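Lmo1076 protein (Listeria monocytogenes serovar 1/2a, PDB 5JQC) is a putative secreted autolysin, possibly with amidase or glucosaminidase activity toward the cell wall, represented here by three SH3-like GW modules. Local coordinates at residues Y203-S211 against A234-Y242. Sequence-based numbering, arbitrary orientation. Where two conformers were deposited one is given.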
loop_
_atom_site.group_PDB
_atom_site.type_symbol
_atom_site.label_atom_id
_atom_site.label_comp_id
_atom_site.label_asym_id
_atom_site.label_seq_id
_atom_site.Cartn_x
_atom_site.Cartn_y
_atom_site.Cartn_z
ATOM N N TYR A 203 -26.784 7.488 -14.929
ATOM C CA TYR A 203 -25.468 8.036 -14.630
ATOM C C TYR A 203 -24.802 8.599 -15.881
ATOM O O TYR A 203 -25.027 8.122 -17.003
ATOM C CB TYR A 203 -24.601 6.969 -14.004
ATOM C CG TYR A 203 -25.248 6.424 -12.761
ATOM C CD1 TYR A 203 -26.134 5.355 -12.833
ATOM C CD2 TYR A 203 -25.022 7.015 -11.517
ATOM C CE1 TYR A 203 -26.751 4.865 -11.696
ATOM C CE2 TYR A 203 -25.643 6.534 -10.364
ATOM C CZ TYR A 203 -26.508 5.466 -10.466
ATOM O OH TYR A 203 -27.132 4.993 -9.344
ATOM N N SER A 204 -23.971 9.627 -15.681
ATOM C CA SER A 204 -23.249 10.221 -16.807
ATOM C C SER A 204 -22.183 9.283 -17.386
ATOM O O SER A 204 -21.870 9.364 -18.583
ATOM C CB SER A 204 -22.609 11.535 -16.379
ATOM O OG SER A 204 -21.542 11.302 -15.496
ATOM N N GLY A 205 -21.585 8.425 -16.555
ATOM C CA GLY A 205 -20.670 7.399 -17.021
ATOM C C GLY A 205 -21.094 6.030 -16.513
ATOM O O GLY A 205 -22.094 5.896 -15.805
ATOM N N VAL A 206 -20.330 5.008 -16.906
ATOM C CA VAL A 206 -20.596 3.672 -16.383
ATOM C C VAL A 206 -20.496 3.723 -14.869
ATOM O O VAL A 206 -19.579 4.348 -14.324
ATOM C CB VAL A 206 -19.619 2.649 -16.972
ATOM C CG1 VAL A 206 -19.841 1.277 -16.356
ATOM C CG2 VAL A 206 -19.735 2.589 -18.523
ATOM N N TYR A 207 -21.443 3.076 -14.181
ATOM C CA TYR A 207 -21.652 3.352 -12.759
ATOM C C TYR A 207 -20.416 3.017 -11.926
ATOM O O TYR A 207 -19.881 1.899 -11.990
ATOM C CB TYR A 207 -22.859 2.575 -12.233
ATOM C CG TYR A 207 -23.027 2.669 -10.721
ATOM C CD1 TYR A 207 -23.554 3.817 -10.125
ATOM C CD2 TYR A 207 -22.654 1.611 -9.889
ATOM C CE1 TYR A 207 -23.706 3.903 -8.734
ATOM C CE2 TYR A 207 -22.795 1.689 -8.509
ATOM C CZ TYR A 207 -23.321 2.834 -7.937
ATOM O OH TYR A 207 -23.466 2.908 -6.574
ATOM N N ASN A 208 -19.951 4.019 -11.170
ATOM C CA ASN A 208 -18.892 3.883 -10.168
ATOM C C ASN A 208 -17.530 3.613 -10.796
ATOM O O ASN A 208 -16.661 2.961 -10.194
ATOM C CB ASN A 208 -19.232 2.801 -9.136
ATOM C CG ASN A 208 -18.449 2.964 -7.853
ATOM O OD1 ASN A 208 -17.825 2.018 -7.373
ATOM N ND2 ASN A 208 -18.453 4.166 -7.306
ATOM N N THR A 209 -17.322 4.121 -12.006
ATOM C CA THR A 209 -16.033 4.002 -12.665
ATOM C C THR A 209 -15.212 5.294 -12.601
ATOM O O THR A 209 -14.041 5.289 -13.008
ATOM C CB THR A 209 -16.241 3.564 -14.127
ATOM O OG1 THR A 209 -17.045 4.532 -14.803
ATOM C CG2 THR A 209 -16.987 2.237 -14.184
ATOM N N SER A 210 -15.778 6.384 -12.078
ATOM C CA SER A 210 -15.083 7.667 -12.023
ATOM C C SER A 210 -15.781 8.548 -10.996
ATOM O O SER A 210 -16.804 8.168 -10.416
ATOM C CB SER A 210 -15.059 8.351 -13.392
ATOM O OG SER A 210 -16.371 8.732 -13.731
ATOM N N SER A 211 -15.207 9.733 -10.765
ATOM C CA SER A 211 -15.788 10.662 -9.796
ATOM C C SER A 211 -17.187 11.107 -10.213
ATOM O O SER A 211 -18.074 11.250 -9.364
ATOM C CB SER A 211 -14.881 11.878 -9.628
ATOM O OG SER A 211 -15.518 12.840 -8.817
ATOM N N ALA A 234 -21.721 -1.954 -21.158
ATOM C CA ALA A 234 -20.517 -2.041 -20.345
ATOM C C ALA A 234 -20.784 -2.950 -19.150
ATOM O O ALA A 234 -21.887 -2.957 -18.592
ATOM C CB ALA A 234 -20.064 -0.653 -19.870
ATOM N N LYS A 235 -19.776 -3.735 -18.769
ATOM C CA LYS A 235 -19.897 -4.602 -17.602
ATOM C C LYS A 235 -18.830 -4.238 -16.580
ATOM O O LYS A 235 -17.644 -4.152 -16.919
ATOM C CB LYS A 235 -19.785 -6.083 -17.994
ATOM C CG LYS A 235 -20.071 -7.056 -16.849
ATOM C CD LYS A 235 -20.212 -8.501 -17.335
ATOM C CE LYS A 235 -19.078 -8.933 -18.311
ATOM N NZ LYS A 235 -17.778 -9.332 -17.661
ATOM N N THR A 236 -19.260 -3.988 -15.338
ATOM C CA THR A 236 -18.372 -3.948 -14.174
ATOM C C THR A 236 -18.748 -5.068 -13.211
ATOM O O THR A 236 -19.788 -5.727 -13.347
ATOM C CB THR A 236 -18.438 -2.617 -13.420
ATOM O OG1 THR A 236 -19.740 -2.470 -12.835
ATOM C CG2 THR A 236 -18.142 -1.451 -14.315
ATOM N N ALA A 237 -17.886 -5.250 -12.210
ATOM C CA ALA A 237 -18.148 -6.208 -11.144
ATOM C C ALA A 237 -19.546 -6.048 -10.546
ATOM O O ALA A 237 -20.142 -7.040 -10.114
ATOM C CB ALA A 237 -17.088 -6.050 -10.054
ATOM N N ARG A 238 -20.094 -4.835 -10.544
ATOM C CA ARG A 238 -21.402 -4.558 -9.971
ATOM C C ARG A 238 -22.578 -4.814 -10.913
ATOM O O ARG A 238 -23.719 -4.869 -10.434
ATOM C CB ARG A 238 -21.457 -3.105 -9.498
ATOM C CG ARG A 238 -20.391 -2.786 -8.467
ATOM C CD ARG A 238 -20.709 -1.548 -7.641
ATOM N NE ARG A 238 -20.506 -1.798 -6.219
ATOM C CZ ARG A 238 -19.310 -1.897 -5.644
ATOM N NH1 ARG A 238 -18.187 -1.758 -6.359
ATOM N NH2 ARG A 238 -19.236 -2.137 -4.344
ATOM N N GLY A 239 -22.364 -4.935 -12.223
ATOM C CA GLY A 239 -23.487 -5.231 -13.098
ATOM C C GLY A 239 -23.199 -4.885 -14.552
ATOM O O GLY A 239 -22.045 -4.793 -14.972
ATOM N N THR A 240 -24.284 -4.739 -15.306
ATOM C CA THR A 240 -24.221 -4.403 -16.719
ATOM C C THR A 240 -25.065 -3.166 -16.976
ATOM O O THR A 240 -26.224 -3.088 -16.543
ATOM C CB THR A 240 -24.698 -5.562 -17.592
ATOM O OG1 THR A 240 -23.884 -6.714 -17.344
ATOM C CG2 THR A 240 -24.589 -5.189 -19.046
ATOM N N TRP A 241 -24.478 -2.214 -17.701
ATOM C CA TRP A 241 -25.023 -0.881 -17.896
ATOM C C TRP A 241 -25.226 -0.638 -19.388
ATOM O O TRP A 241 -24.404 -1.049 -20.213
ATOM C CB TRP A 241 -24.069 0.145 -17.268
ATOM C CG TRP A 241 -23.575 -0.357 -15.901
ATOM C CD1 TRP A 241 -22.469 -1.142 -15.648
ATOM C CD2 TRP A 241 -24.214 -0.161 -14.634
ATOM N NE1 TRP A 241 -22.380 -1.423 -14.301
ATOM C CE2 TRP A 241 -23.434 -0.830 -13.660
ATOM C CE3 TRP A 241 -25.362 0.528 -14.226
ATOM C CZ2 TRP A 241 -23.761 -0.826 -12.313
ATOM C CZ3 TRP A 241 -25.684 0.535 -12.880
ATOM C CH2 TRP A 241 -24.889 -0.143 -11.942
ATOM N N TYR A 242 -26.340 -0.008 -19.731
ATOM C CA TYR A 242 -26.645 0.347 -21.110
ATOM C C TYR A 242 -26.581 1.859 -21.246
ATOM O O TYR A 242 -27.143 2.576 -20.417
ATOM C CB TYR A 242 -28.033 -0.157 -21.520
ATOM C CG TYR A 242 -28.100 -1.646 -21.705
ATOM C CD1 TYR A 242 -26.939 -2.390 -21.774
ATOM C CD2 TYR A 242 -29.317 -2.308 -21.821
ATOM C CE1 TYR A 242 -26.970 -3.748 -21.953
ATOM C CE2 TYR A 242 -29.359 -3.684 -21.997
ATOM C CZ TYR A 242 -28.176 -4.395 -22.062
ATOM O OH TYR A 242 -28.172 -5.762 -22.245
#
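The CA atoms of Val206 and Trp241, 6.5 Å apart, are the nearest across the contact, where a type II turn from Val206 to Thr209 sits over a beta hairpin. The hairpin closes through a type I turn from Thr236 to Gly239, whose end residues exchange backbone bonds in both directions; the next pair along, Ala234 and Trp241, does the same. Contact between the segments is almost entirely apolar. CB of Tyr207 stands over one face of the indole in a CH-pi contact, 3.4 Å from the centroid of the six-membered ring of Trp241. CG anti to the backbone N (chi1 172°) carries the phenol ring obliquely across the indole rim, Tyr207 CD2 3.5 Å from Trp241 CH2 with the planes inclined at 34°, and brings its edge to CD of Arg238, whose NH1 is salt-bridged to Asp180. Val206 splits its branches: CG1 lies 3.6 Å from Trp241 CD1 and also touches the methyl of Thr236, whereas CG2 packs 3.5 Å from Ala234 CB. Indole rotation is further restrained by Trp241 NE1, which donates to Thr236 OG1 at 3.2 Å with an N-H...O angle of 159°. In the turn, Thr209 OG1 reaches Val206 O at 2.6 Å, joining Thr209 N on the same face of that carbonyl. In this SH3-like GW module, the third in the chain, the 203-211 loop lies over the hairpin of strands 226-236 and 239-246, while Trp253 of strand 249-255 packs against Val206, Ala234 and Trp241.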